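Local coordinates for protein GRMZM2G135359 pseudokinase (Zea mays, PDB 6CPY) that is the pseudokinase domain of a membrane-bound receptor-like kinase and may bind ATP, as is usual in its family, at residues 100-105 against 184-189; 105-110 against 121-126; 128-133 against 176-181. One frame throughout, in Å; residues are numbered along the deposited sequence.

Overall arrangement
The three contacts cluster around the junction of the two lobes of a kinase fold. Interaction 1 and interaction 2 are both buried and share Asn105; a salt bridge from Lys187 to Glu123 ties them together, so that their polar ends form one network. Interaction 3 is partly buried and reaches the surface at Thr176. It touches interaction 1 through the small sheet of strands 178-180 and 186-188. The chemistry changes with place: backbone carbonyls gripped by an amide and an ammonium group in interaction 1, hairpin pairing ending in an amide and a carboxylate in interaction 2, and a helix start on a short strand, with mainly apolar side-chain contacts, in interaction 3.

Interaction 1. Residues 100-105 against 184-189; sequences HKNFMN and FAAKVS
Asn102 and Phe103, in the αC-β4 loop of the protein kinase fold, lie against Lys187 and Val188 of strand 186-188, which holds the place of β8 in that fold. The backbones meet in a single bridge between Phe103 and Val188. Val188 N donates to Asn102 O at 2.9 Å, and Val188 O accepts from Met104 N at 2.8 Å.

Side-chain amide and ammonium groups extend this pairing. With Asn102 CG placed opposite its own carbonyl carbon (chi1 -63°), ND2 meets Ala186 O at 3.0 Å; the bond is almost straight at 171°, lies in the carbonyl plane on a lone pair, and keeps the acceptor within the amide plane. Lys187 stays extended through chi3 and bends only at its last torsion (-74°). The bend lets NZ grip two carbonyls, Lys101 O at 2.9 Å and Phe103 O at 3.0 Å, while Glu123 supplies a salt bridge to the same nitrogen and probably balances its charge.

The loop is itself held in shape by a type I turn from His100 to Phe103. His100 O receives Phe103 N and Asn105 ND2 from opposite faces of its plane, and His100 ND1 accepts from Asn102 N, which steadies the residue whose amide crosses to Ala186.

Carbon contacts complete the interface. The Phe103 ring passes obliquely by the carbonyl of Val188, with CD1 3.1 Å from Val188 O, and also rests on Val98 and Cys157. Separately, Met104 SD packs 3.9 Å from Ser189 CB.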
ATOM      1  N   HIS A 100      -6.280  -9.467  -2.634  1.00 35.93           N
ATOM      2  CA  HIS A 100      -7.406  -8.580  -2.327  1.00 32.03           C
ATOM      3  C   HIS A 100      -7.570  -7.536  -3.414  1.00 30.68           C
ATOM      4  O   HIS A 100      -6.580  -7.009  -3.952  1.00 27.48           O
ATOM      5  CB  HIS A 100      -7.236  -7.932  -0.960  1.00 32.09           C
ATOM      6  CG  HIS A 100      -8.516  -7.378  -0.404  1.00 32.04           C
ATOM      7  ND1 HIS A 100      -9.006  -6.141  -0.761  1.00 31.11           N
ATOM      8  CD2 HIS A 100      -9.421  -7.909   0.453  1.00 32.77           C
ATOM      9  CE1 HIS A 100     -10.153  -5.926  -0.138  1.00 32.76           C
ATOM     10  NE2 HIS A 100     -10.430  -6.985   0.603  1.00 31.33           N
ATOM     11  N   LYS A 101      -8.826  -7.228  -3.735  1.00 30.03           N
ATOM     12  CA  LYS A 101      -9.148  -6.206  -4.723  1.00 31.31           C
ATOM     13  C   LYS A 101      -8.465  -4.864  -4.433  1.00 29.08           C
ATOM     14  O   LYS A 101      -8.127  -4.130  -5.352  1.00 28.51           O
ATOM     15  CB  LYS A 101     -10.666  -6.022  -4.780  1.00 35.82           C
ATOM     16  CG  LYS A 101     -11.173  -5.103  -5.871  1.00 39.61           C
ATOM     17  CD  LYS A 101     -12.609  -4.680  -5.599  1.00 41.94           C
ATOM     18  CE  LYS A 101     -13.557  -5.869  -5.599  1.00 43.76           C
ATOM     19  NZ  LYS A 101     -14.975  -5.430  -5.519  1.00 45.40           N
ATOM     20  N   ASN A 102      -8.264  -4.550  -3.154  1.00 27.09           N
ATOM     21  CA  ASN A 102      -7.690  -3.274  -2.728  1.00 25.51           C
ATOM     22  C   ASN A 102      -6.237  -3.403  -2.278  1.00 25.01           C
ATOM     23  O   ASN A 102      -5.709  -2.527  -1.577  1.00 23.12           O
ATOM     24  CB  ASN A 102      -8.550  -2.646  -1.618  1.00 25.83           C
ATOM     25  CG  ASN A 102      -9.944  -2.309  -2.100  1.00 26.34           C
ATOM     26  OD1 ASN A 102     -10.920  -2.916  -1.672  1.00 25.57           O
ATOM     27  ND2 ASN A 102     -10.034  -1.370  -3.039  1.00 26.34           N
ATOM     28  N   PHE A 103      -5.568  -4.463  -2.747  1.00 22.99           N
ATOM     29  CA  PHE A 103      -4.137  -4.616  -2.556  1.00 23.32           C
ATOM     30  C   PHE A 103      -3.467  -4.628  -3.943  1.00 22.89           C
ATOM     31  O   PHE A 103      -4.061  -5.083  -4.914  1.00 22.58           O
ATOM     32  CB  PHE A 103      -3.822  -5.920  -1.804  1.00 23.67           C
ATOM     33  CG  PHE A 103      -2.374  -6.055  -1.418  1.00 23.86           C
ATOM     34  CD1 PHE A 103      -1.807  -5.181  -0.508  1.00 24.05           C
ATOM     35  CD2 PHE A 103      -1.575  -7.052  -1.976  1.00 24.22           C
ATOM     36  CE1 PHE A 103      -0.478  -5.270  -0.157  1.00 25.13           C
ATOM     37  CE2 PHE A 103      -0.242  -7.148  -1.627  1.00 24.53           C
ATOM     38  CZ  PHE A 103       0.309  -6.260  -0.729  1.00 25.00           C
ATOM     39  N   MET A 104      -2.250  -4.101  -4.012  1.00 23.30           N
ATOM     40  CA  MET A 104      -1.429  -4.186  -5.217  1.00 22.88           C
ATOM     41  C   MET A 104      -0.780  -5.580  -5.233  1.00 23.41           C
ATOM     42  O   MET A 104       0.318  -5.775  -4.709  1.00 24.30           O
ATOM     43  CB  MET A 104      -0.392  -3.067  -5.217  1.00 24.75           C
ATOM     44  CG  MET A 104       0.540  -3.066  -6.419  1.00 26.61           C
ATOM     45  SD  MET A 104       1.372  -1.467  -6.632  1.00 31.02           S
ATOM     46  CE  MET A 104       0.007  -0.540  -7.254  1.00 29.06           C
ATOM     47  N   ASN A 105      -1.500  -6.533  -5.823  1.00 22.20           N
ATOM     48  CA  ASN A 105      -1.207  -7.953  -5.675  1.00 23.42           C
ATOM     49  C   ASN A 105       0.075  -8.375  -6.401  1.00 22.85           C
ATOM     50  O   ASN A 105       0.416  -7.845  -7.470  1.00 22.47           O
ATOM     51  CB  ASN A 105      -2.389  -8.796  -6.137  1.00 24.33           C
ATOM     52  CG  ASN A 105      -3.632  -8.558  -5.298  1.00 24.52           C
ATOM     53  OD1 ASN A 105      -3.633  -8.831  -4.119  1.00 26.00           O
ATOM     54  ND2 ASN A 105      -4.672  -8.035  -5.906  1.00 24.94           N
ATOM     55  N   PHE A 184      -9.983   5.062  -9.968  1.00 35.09           N
ATOM     56  CA  PHE A 184      -9.609   5.642  -8.681  1.00 36.04           C
ATOM     57  C   PHE A 184     -10.000   4.809  -7.466  1.00 34.92           C
ATOM     58  O   PHE A 184     -10.282   5.353  -6.406  1.00 36.58           O
ATOM     59  CB  PHE A 184     -10.116   7.082  -8.588  1.00 37.32           C
ATOM     60  CG  PHE A 184      -9.511   7.973  -9.620  1.00 38.92           C
ATOM     61  CD1 PHE A 184      -8.302   8.602  -9.381  1.00 37.29           C
ATOM     62  CD2 PHE A 184     -10.107   8.116 -10.869  1.00 41.38           C
ATOM     63  CE1 PHE A 184      -7.717   9.403 -10.343  1.00 39.58           C
ATOM     64  CE2 PHE A 184      -9.522   8.912 -11.844  1.00 42.32           C
ATOM     65  CZ  PHE A 184      -8.327   9.560 -11.576  1.00 41.95           C
ATOM     66  N   ALA A 185     -10.009   3.488  -7.612  1.00 32.08           N
ATOM     67  CA  ALA A 185     -10.098   2.615  -6.451  1.00 31.07           C
ATOM     68  C   ALA A 185      -8.719   2.520  -5.792  1.00 29.18           C
ATOM     69  O   ALA A 185      -7.687   2.681  -6.452  1.00 28.64           O
ATOM     70  CB  ALA A 185     -10.599   1.237  -6.845  1.00 31.45           C
ATOM     71  N   ALA A 186      -8.705   2.247  -4.494  1.00 26.83           N
ATOM     72  CA  ALA A 186      -7.462   2.142  -3.752  1.00 26.70           C
ATOM     73  C   ALA A 186      -6.782   0.794  -3.970  1.00 25.99           C
ATOM     74  O   ALA A 186      -7.439  -0.235  -3.963  1.00 25.50           O
ATOM     75  CB  ALA A 186      -7.717   2.332  -2.266  1.00 27.40           C
ATOM     76  N   LYS A 187      -5.460   0.826  -4.130  1.00 26.85           N
ATOM     77  CA  LYS A 187      -4.614  -0.352  -3.981  1.00 26.70           C
ATOM     78  C   LYS A 187      -3.457  -0.050  -3.042  1.00 25.57           C
ATOM     79  O   LYS A 187      -2.516   0.684  -3.387  1.00 26.22           O
ATOM     80  CB  LYS A 187      -4.131  -0.866  -5.351  1.00 29.01           C
ATOM     81  CG  LYS A 187      -5.146  -1.798  -6.009  1.00 29.50           C
ATOM     82  CD  LYS A 187      -4.602  -2.488  -7.256  1.00 30.32           C
ATOM     83  CE  LYS A 187      -5.659  -3.347  -7.914  1.00 28.52           C
ATOM     84  NZ  LYS A 187      -5.946  -4.602  -7.171  1.00 27.52           N
ATOM     85  N   VAL A 188      -3.549  -0.588  -1.829  1.00 24.95           N
ATOM     86  CA  VAL A 188      -2.482  -0.469  -0.849  1.00 24.70           C
ATOM     87  C   VAL A 188      -1.326  -1.340  -1.341  1.00 25.79           C
ATOM     88  O   VAL A 188      -1.555  -2.440  -1.843  1.00 25.87           O
ATOM     89  CB  VAL A 188      -2.914  -0.941   0.544  1.00 26.55           C
ATOM     90  CG1 VAL A 188      -1.768  -0.811   1.540  1.00 26.73           C
ATOM     91  CG2 VAL A 188      -4.138  -0.153   1.015  1.00 26.44           C
ATOM     92  N   SER A 189      -0.103  -0.844  -1.207  1.00 25.48           N
ATOM     93  CA  SER A 189       1.059  -1.559  -1.757  1.00 26.21           C
ATOM     94  C   SER A 189       2.101  -1.911  -0.719  1.00 26.78           C
ATOM     95  O   SER A 189       2.161  -1.322   0.370  1.00 27.56           O
ATOM     96  CB  SER A 189       1.713  -0.748  -2.861  1.00 26.99           C
ATOM     97  OG  SER A 189       2.380   0.382  -2.344  1.00 26.16           O
TER

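Interaction 2. Residues 105-110 against 121-126; sequences NLLGYC and VFEYAP
The β4-β5 hairpin of the kinase N-lobe, strands 106-112 and 117-123, meets here as Leu106 opposite Phe122 and Gly108 opposite Val121. Val121 N donates to Gly108 O at 2.9 Å, whereas Val121 O takes Leu107 N at 2.7 Å and, weakly, Gly108 N. Two residues thus face one, a classic beta bulge that shifts the register by one between the two pairs. Farther along, Glu123 N reaches Asn105 O at 3.0 Å, nearly in line with the carbonyl bond.

Side chains divide between the faces of the sheet. Leu106 lays CD1 over one face of the Phe122 ring, 4.1 Å from its centroid and 24° off the normal, in a CH-pi contact; its CG stands anti to the backbone N (chi1 -176°), which carries that methyl across to the ring. By sequence, Phe122 occupies the gatekeeper position, where β5 runs into the hinge between the lobes. Leu106 also packs on Ile92 and Leu95 of helix 82-96. Val121 points to the other face, its CB 3.5 Å from Gly108 O, and touches Leu37 and Ile67.

At the hinge end, Glu123 and Asn105 lie side by side, pointing the same way, with carboxylate and amide planes 73° apart. Glu123 OE1 accepts Asn105 N at 3.1 Å from above the carboxylate plane, while Asn105 ND2 makes only weak bonds to OE1 and OE2; the stronger partners are His100 O for the amide and Lys187 for the carboxylate. The Leu107 side chain crosses that of Glu123 at about a right angle, Leu107 CD1 lying 3.9 Å from Glu123 CG.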
ATOM      1  N   ASN A 105      -1.500  -6.533  -5.823  1.00 22.20           N
ATOM      2  CA  ASN A 105      -1.207  -7.953  -5.675  1.00 23.42           C
ATOM      3  C   ASN A 105       0.075  -8.375  -6.401  1.00 22.85           C
ATOM      4  O   ASN A 105       0.416  -7.845  -7.470  1.00 22.47           O
ATOM      5  CB  ASN A 105      -2.389  -8.796  -6.137  1.00 24.33           C
ATOM      6  CG  ASN A 105      -3.632  -8.558  -5.298  1.00 24.52           C
ATOM      7  OD1 ASN A 105      -3.633  -8.831  -4.119  1.00 26.00           O
ATOM      8  ND2 ASN A 105      -4.672  -8.035  -5.906  1.00 24.94           N
ATOM      9  N   LEU A 106       0.800  -9.272  -5.746  1.00 23.30           N
ATOM     10  CA  LEU A 106       1.967  -9.929  -6.317  1.00 23.31           C
ATOM     11  C   LEU A 106       1.550 -10.921  -7.400  1.00 23.41           C
ATOM     12  O   LEU A 106       0.775 -11.863  -7.132  1.00 23.81           O
ATOM     13  CB  LEU A 106       2.714 -10.674  -5.201  1.00 23.41           C
ATOM     14  CG  LEU A 106       4.030 -11.339  -5.608  1.00 24.14           C
ATOM     15  CD1 LEU A 106       5.077 -10.313  -5.978  1.00 24.46           C
ATOM     16  CD2 LEU A 106       4.507 -12.209  -4.454  1.00 25.79           C
ATOM     17  N   LEU A 107       2.031 -10.696  -8.626  1.00 23.64           N
ATOM     18  CA  LEU A 107       1.671 -11.515  -9.793  1.00 23.92           C
ATOM     19  C   LEU A 107       2.764 -12.495 -10.229  1.00 25.42           C
ATOM     20  O   LEU A 107       2.513 -13.372 -11.063  1.00 25.22           O
ATOM     21  CB  LEU A 107       1.366 -10.615 -10.988  1.00 26.36           C
ATOM     22  CG  LEU A 107       0.199  -9.642 -10.809  1.00 26.70           C
ATOM     23  CD1 LEU A 107       0.049  -8.756 -12.050  1.00 28.26           C
ATOM     24  CD2 LEU A 107      -1.080 -10.403 -10.497  1.00 27.79           C
ATOM     25  N   GLY A 108       3.973 -12.311  -9.713  1.00 23.65           N
ATOM     26  CA  GLY A 108       5.090 -13.175 -10.064  1.00 24.42           C
ATOM     27  C   GLY A 108       6.390 -12.699  -9.465  1.00 24.19           C
ATOM     28  O   GLY A 108       6.438 -11.690  -8.762  1.00 23.69           O
ATOM     29  N   TYR A 109       7.464 -13.435  -9.725  1.00 23.40           N
ATOM     30  CA  TYR A 109       8.772 -13.025  -9.243  1.00 24.76           C
ATOM     31  C   TYR A 109       9.825 -13.520 -10.226  1.00 25.17           C
ATOM     32  O   TYR A 109       9.538 -14.386 -11.047  1.00 24.68           O
ATOM     33  CB  TYR A 109       9.030 -13.559  -7.838  1.00 26.22           C
ATOM     34  CG  TYR A 109       9.190 -15.053  -7.777  1.00 28.49           C
ATOM     35  CD1 TYR A 109       8.090 -15.877  -7.618  1.00 30.17           C
ATOM     36  CD2 TYR A 109      10.443 -15.641  -7.909  1.00 30.81           C
ATOM     37  CE1 TYR A 109       8.228 -17.257  -7.584  1.00 32.09           C
ATOM     38  CE2 TYR A 109      10.588 -17.021  -7.872  1.00 32.74           C
ATOM     39  CZ  TYR A 109       9.473 -17.817  -7.704  1.00 33.30           C
ATOM     40  OH  TYR A 109       9.595 -19.188  -7.656  1.00 36.82           O
ATOM     41  N   CYS A 110      11.012 -12.938 -10.168  1.00 24.99           N
ATOM     42  CA  CYS A 110      12.109 -13.404 -11.018  1.00 26.20           C
ATOM     43  C   CYS A 110      13.423 -13.285 -10.274  1.00 27.42           C
ATOM     44  O   CYS A 110      13.817 -12.197  -9.810  1.00 26.15           O
ATOM     45  CB  CYS A 110      12.152 -12.648 -12.342  1.00 26.03           C
ATOM     46  SG  CYS A 110      13.631 -12.981 -13.346  1.00 28.11           S
ATOM     47  N   VAL A 121       6.981  -8.887  -9.213  1.00 20.82           N
ATOM     48  CA  VAL A 121       6.104  -8.373 -10.247  1.00 21.68           C
ATOM     49  C   VAL A 121       4.727  -8.110  -9.638  1.00 21.62           C
ATOM     50  O   VAL A 121       4.082  -9.022  -9.127  1.00 21.86           O
ATOM     51  CB  VAL A 121       5.970  -9.377 -11.408  1.00 21.96           C
ATOM     52  CG1 VAL A 121       5.022  -8.855 -12.486  1.00 22.46           C
ATOM     53  CG2 VAL A 121       7.334  -9.718 -11.974  1.00 23.54           C
ATOM     54  N   PHE A 122       4.267  -6.860  -9.736  1.00 22.47           N
ATOM     55  CA  PHE A 122       3.013  -6.460  -9.127  1.00 22.90           C
ATOM     56  C   PHE A 122       2.022  -5.949 -10.151  1.00 23.39           C
ATOM     57  O   PHE A 122       2.399  -5.568 -11.266  1.00 23.86           O
ATOM     58  CB  PHE A 122       3.265  -5.353  -8.114  1.00 22.27           C
ATOM     59  CG  PHE A 122       4.040  -5.797  -6.917  1.00 22.41           C
ATOM     60  CD1 PHE A 122       3.397  -6.422  -5.854  1.00 22.72           C
ATOM     61  CD2 PHE A 122       5.400  -5.574  -6.838  1.00 22.03           C
ATOM     62  CE1 PHE A 122       4.109  -6.830  -4.745  1.00 23.11           C
ATOM     63  CE2 PHE A 122       6.112  -5.975  -5.733  1.00 23.67           C
ATOM     64  CZ  PHE A 122       5.469  -6.602  -4.685  1.00 22.53           C
ATOM     65  N   GLU A 123       0.756  -5.921  -9.751  1.00 24.10           N
ATOM     66  CA  GLU A 123      -0.284  -5.237 -10.534  1.00 25.58           C
ATOM     67  C   GLU A 123       0.106  -3.785 -10.762  1.00 25.45           C
ATOM     68  O   GLU A 123       0.678  -3.147  -9.878  1.00 25.17           O
ATOM     69  CB  GLU A 123      -1.620  -5.265  -9.802  1.00 26.53           C
ATOM     70  CG  GLU A 123      -2.266  -6.629  -9.743  1.00 27.50           C
ATOM     71  CD  GLU A 123      -3.519  -6.657  -8.886  1.00 30.18           C
ATOM     72  OE1 GLU A 123      -3.627  -5.830  -7.949  1.00 28.50           O
ATOM     73  OE2 GLU A 123      -4.366  -7.544  -9.126  1.00 31.79           O
ATOM     74  N   TYR A 124      -0.211  -3.256 -11.949  1.00 25.33           N
ATOM     75  CA  TYR A 124       0.069  -1.851 -12.284  1.00 26.01           C
ATOM     76  C   TYR A 124      -1.150  -0.999 -11.979  1.00 25.83           C
ATOM     77  O   TYR A 124      -2.249  -1.369 -12.360  1.00 26.89           O
ATOM     78  CB  TYR A 124       0.355  -1.708 -13.780  1.00 25.90           C
ATOM     79  CG  TYR A 124       0.504  -0.282 -14.264  1.00 26.44           C
ATOM     80  CD1 TYR A 124       1.565   0.502 -13.838  1.00 26.43           C
ATOM     81  CD2 TYR A 124      -0.390   0.268 -15.184  1.00 26.91           C
ATOM     82  CE1 TYR A 124       1.714   1.809 -14.274  1.00 27.37           C
ATOM     83  CE2 TYR A 124      -0.224   1.567 -15.651  1.00 27.68           C
ATOM     84  CZ  TYR A 124       0.829   2.327 -15.189  1.00 27.99           C
ATOM     85  OH  TYR A 124       1.010   3.627 -15.619  1.00 29.78           O
ATOM     86  N   ALA A 125      -0.940   0.143 -11.334  1.00 26.37           N
ATOM     87  CA  ALA A 125      -2.022   1.104 -11.052  1.00 26.70           C
ATOM     88  C   ALA A 125      -1.800   2.353 -11.900  1.00 27.60           C
ATOM     89  O   ALA A 125      -0.826   3.059 -11.694  1.00 30.02           O
ATOM     90  CB  ALA A 125      -2.023   1.465  -9.584  1.00 26.69           C
ATOM     91  N   PRO A 126      -2.692   2.617 -12.869  1.00 30.19           N
ATOM     92  CA  PRO A 126      -2.403   3.704 -13.817  1.00 31.76           C
ATOM     93  C   PRO A 126      -2.468   5.129 -13.273  1.00 33.30           C
ATOM     94  O   PRO A 126      -1.858   6.027 -13.859  1.00 33.48           O
ATOM     95  CB  PRO A 126      -3.449   3.508 -14.924  1.00 31.80           C
ATOM     96  CG  PRO A 126      -4.493   2.633 -14.359  1.00 32.40           C
ATOM     97  CD  PRO A 126      -3.870   1.828 -13.257  1.00 30.76           C
TER

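Interaction 3. Residues 128-133 against 176-181; sequences GTLFEH and TTVYLT
Leu130 N donates to Val178 O at 2.8 Å, joining the first turn of helix 130-135, αD of the kinase C-lobe, to strand 178-180, which corresponds to β7. Leu180 N answers with a bond to Gly128 O at 2.9 Å, so the two bonds flank the single bridge of Thr129 and Tyr179.

The helix start is closed by a capping box. Thr129 OG1, set between its backbone N and carbonyl carbon (chi1 68°), accepts from Glu132 N at 3.1 Å, and Glu132 OE1 takes Thr129 N in return. That rotation also turns the methyl to the strand: Thr129 CG2 sits over one face of the Tyr179 ring, 3.9 Å from its centroid. An alanine in place of Tyr179 would strip away the ring and is likely to leave the Thr129 methyl without the aromatic face it packs on.

Beyond the cap, Phe131 and Thr176 run alongside each other, Phe131 CB 3.9 Å from Thr176 CG2. Leu130 CB rests 4.0 Å from Val178 CB, and the leucine packs on Val224 and Ile228 of helix 214-230. Leu180 and His133 slide past each other in opposite senses, bringing Leu180 CD1 within 3.5 Å of His133 CD2.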
ATOM      1  N   GLY A 128      -1.354   6.471 -10.339  1.00 33.24           N
ATOM      2  CA  GLY A 128      -0.323   6.938  -9.432  1.00 32.77           C
ATOM      3  C   GLY A 128      -0.697   6.780  -7.966  1.00 30.99           C
ATOM      4  O   GLY A 128      -1.533   5.942  -7.637  1.00 32.13           O
ATOM      5  N   THR A 129      -0.085   7.595  -7.109  1.00 30.27           N
ATOM      6  CA  THR A 129      -0.267   7.495  -5.649  1.00 29.44           C
ATOM      7  C   THR A 129      -1.330   8.442  -5.116  1.00 28.39           C
ATOM      8  O   THR A 129      -1.653   9.469  -5.726  1.00 28.48           O
ATOM      9  CB  THR A 129       1.024   7.791  -4.873  1.00 29.73           C
ATOM     10  OG1 THR A 129       1.372   9.174  -5.012  1.00 30.37           O
ATOM     11  CG2 THR A 129       2.176   6.892  -5.357  1.00 30.33           C
ATOM     12  N   LEU A 130      -1.862   8.100  -3.951  1.00 26.69           N
ATOM     13  CA  LEU A 130      -2.814   8.971  -3.278  1.00 26.42           C
ATOM     14  C   LEU A 130      -2.151  10.318  -2.947  1.00 26.89           C
ATOM     15  O   LEU A 130      -2.754  11.376  -3.155  1.00 26.92           O
ATOM     16  CB  LEU A 130      -3.343   8.279  -2.014  1.00 25.62           C
ATOM     17  CG  LEU A 130      -4.299   9.067  -1.123  1.00 24.99           C
ATOM     18  CD1 LEU A 130      -5.537   9.523  -1.876  1.00 25.30           C
ATOM     19  CD2 LEU A 130      -4.681   8.221   0.077  1.00 24.46           C
ATOM     20  N   PHE A 131      -0.913  10.276  -2.452  1.00 28.15           N
ATOM     21  CA  PHE A 131      -0.151  11.493  -2.124  1.00 30.06           C
ATOM     22  C   PHE A 131      -0.117  12.465  -3.306  1.00 30.96           C
ATOM     23  O   PHE A 131      -0.388  13.658  -3.132  1.00 33.84           O
ATOM     24  CB  PHE A 131       1.287  11.151  -1.691  1.00 30.58           C
ATOM     25  CG  PHE A 131       2.085  12.354  -1.232  1.00 31.34           C
ATOM     26  CD1 PHE A 131       2.768  13.139  -2.146  1.00 33.09           C
ATOM     27  CD2 PHE A 131       2.144  12.696   0.114  1.00 32.43           C
ATOM     28  CE1 PHE A 131       3.490  14.244  -1.726  1.00 33.89           C
ATOM     29  CE2 PHE A 131       2.860  13.795   0.539  1.00 33.91           C
ATOM     30  CZ  PHE A 131       3.536  14.570  -0.383  1.00 33.37           C
ATOM     31  N   GLU A 132       0.208  11.946  -4.487  1.00 32.51           N
ATOM     32  CA  GLU A 132       0.262  12.738  -5.723  1.00 35.38           C
ATOM     33  C   GLU A 132      -1.056  13.432  -6.013  1.00 34.02           C
ATOM     34  O   GLU A 132      -1.080  14.634  -6.265  1.00 32.01           O
ATOM     35  CB  GLU A 132       0.649  11.865  -6.928  1.00 40.40           C
ATOM     36  CG  GLU A 132       2.139  11.577  -7.021  1.00 45.07           C
ATOM     37  CD  GLU A 132       2.487  10.399  -7.926  1.00 47.84           C
ATOM     38  OE1 GLU A 132       1.576   9.761  -8.505  1.00 51.08           O
ATOM     39  OE2 GLU A 132       3.695  10.103  -8.051  1.00 51.95           O
ATOM     40  N   HIS A 133      -2.153  12.680  -5.967  1.00 31.42           N
ATOM     41  CA  HIS A 133      -3.472  13.243  -6.249  1.00 32.18           C
ATOM     42  C   HIS A 133      -3.990  14.213  -5.210  1.00 31.55           C
ATOM     43  O   HIS A 133      -4.767  15.107  -5.553  1.00 34.32           O
ATOM     44  CB  HIS A 133      -4.491  12.137  -6.517  1.00 33.44           C
ATOM     45  CG  HIS A 133      -4.389  11.576  -7.893  1.00 35.72           C
ATOM     46  ND1 HIS A 133      -5.013  12.155  -8.977  1.00 37.36           N
ATOM     47  CD2 HIS A 133      -3.681  10.531  -8.379  1.00 37.13           C
ATOM     48  CE1 HIS A 133      -4.719  11.470 -10.067  1.00 38.51           C
ATOM     49  NE2 HIS A 133      -3.914  10.477  -9.733  1.00 37.61           N
ATOM     50  N   THR A 176       1.811   7.770   0.295  1.00 26.46           N
ATOM     51  CA  THR A 176       2.764   7.446  -0.783  1.00 28.32           C
ATOM     52  C   THR A 176       2.761   5.968  -1.190  1.00 28.44           C
ATOM     53  O   THR A 176       3.274   5.610  -2.260  1.00 30.38           O
ATOM     54  CB  THR A 176       4.231   7.861  -0.458  1.00 29.94           C
ATOM     55  OG1 THR A 176       4.781   7.018   0.561  1.00 30.09           O
ATOM     56  CG2 THR A 176       4.305   9.318  -0.033  1.00 31.45           C
ATOM     57  N   THR A 177       2.179   5.110  -0.364  1.00 27.13           N
ATOM     58  CA  THR A 177       2.134   3.681  -0.673  1.00 27.52           C
ATOM     59  C   THR A 177       0.761   3.171  -1.069  1.00 26.26           C
ATOM     60  O   THR A 177       0.600   1.970  -1.295  1.00 25.89           O
ATOM     61  CB  THR A 177       2.716   2.839   0.478  1.00 27.92           C
ATOM     62  OG1 THR A 177       1.847   2.881   1.620  1.00 29.47           O
ATOM     63  CG2 THR A 177       4.079   3.368   0.849  1.00 28.81           C
ATOM     64  N   VAL A 178      -0.214   4.077  -1.177  1.00 23.86           N
ATOM     65  CA  VAL A 178      -1.526   3.752  -1.713  1.00 23.57           C
ATOM     66  C   VAL A 178      -1.579   4.230  -3.152  1.00 24.28           C
ATOM     67  O   VAL A 178      -1.406   5.424  -3.425  1.00 25.08           O
ATOM     68  CB  VAL A 178      -2.658   4.440  -0.926  1.00 23.15           C
ATOM     69  CG1 VAL A 178      -4.006   4.108  -1.539  1.00 23.74           C
ATOM     70  CG2 VAL A 178      -2.611   4.030   0.535  1.00 23.55           C
ATOM     71  N   TYR A 179      -1.811   3.293  -4.061  1.00 25.53           N
ATOM     72  CA  TYR A 179      -1.942   3.586  -5.480  1.00 26.60           C
ATOM     73  C   TYR A 179      -3.416   3.577  -5.893  1.00 26.35           C
ATOM     74  O   TYR A 179      -4.273   3.066  -5.175  1.00 26.48           O
ATOM     75  CB  TYR A 179      -1.133   2.582  -6.306  1.00 26.75           C
ATOM     76  CG  TYR A 179       0.360   2.807  -6.186  1.00 27.51           C
ATOM     77  CD1 TYR A 179       1.066   2.359  -5.077  1.00 27.17           C
ATOM     78  CD2 TYR A 179       1.056   3.503  -7.171  1.00 30.97           C
ATOM     79  CE1 TYR A 179       2.428   2.586  -4.960  1.00 27.77           C
ATOM     80  CE2 TYR A 179       2.418   3.729  -7.067  1.00 30.56           C
ATOM     81  CZ  TYR A 179       3.099   3.276  -5.961  1.00 29.84           C
ATOM     82  OH  TYR A 179       4.461   3.506  -5.862  1.00 30.30           O
ATOM     83  N   LEU A 180      -3.688   4.163  -7.049  1.00 27.12           N
ATOM     84  CA  LEU A 180      -5.048   4.351  -7.544  1.00 28.12           C
ATOM     85  C   LEU A 180      -5.230   3.685  -8.907  1.00 29.61           C
ATOM     86  O   LEU A 180      -4.430   3.910  -9.813  1.00 30.45           O
ATOM     87  CB  LEU A 180      -5.336   5.848  -7.660  1.00 28.24           C
ATOM     88  CG  LEU A 180      -5.163   6.643  -6.362  1.00 28.48           C
ATOM     89  CD1 LEU A 180      -5.443   8.117  -6.581  1.00 30.35           C
ATOM     90  CD2 LEU A 180      -6.077   6.094  -5.272  1.00 29.23           C
ATOM     91  N   THR A 181      -6.292   2.893  -9.031  1.00 31.50           N
ATOM     92  CA  THR A 181      -6.633   2.182 -10.270  1.00 32.58           C
ATOM     93  C   THR A 181      -7.231   3.137 -11.299  1.00 34.87           C
ATOM     94  O   THR A 181      -7.426   4.321 -11.017  1.00 32.85           O
ATOM     95  CB  THR A 181      -7.666   1.059 -10.027  1.00 33.15           C
ATOM     96  OG1 THR A 181      -8.941   1.628  -9.680  1.00 32.51           O
ATOM     97  CG2 THR A 181      -7.208   0.115  -8.934  1.00 32.74           C
TER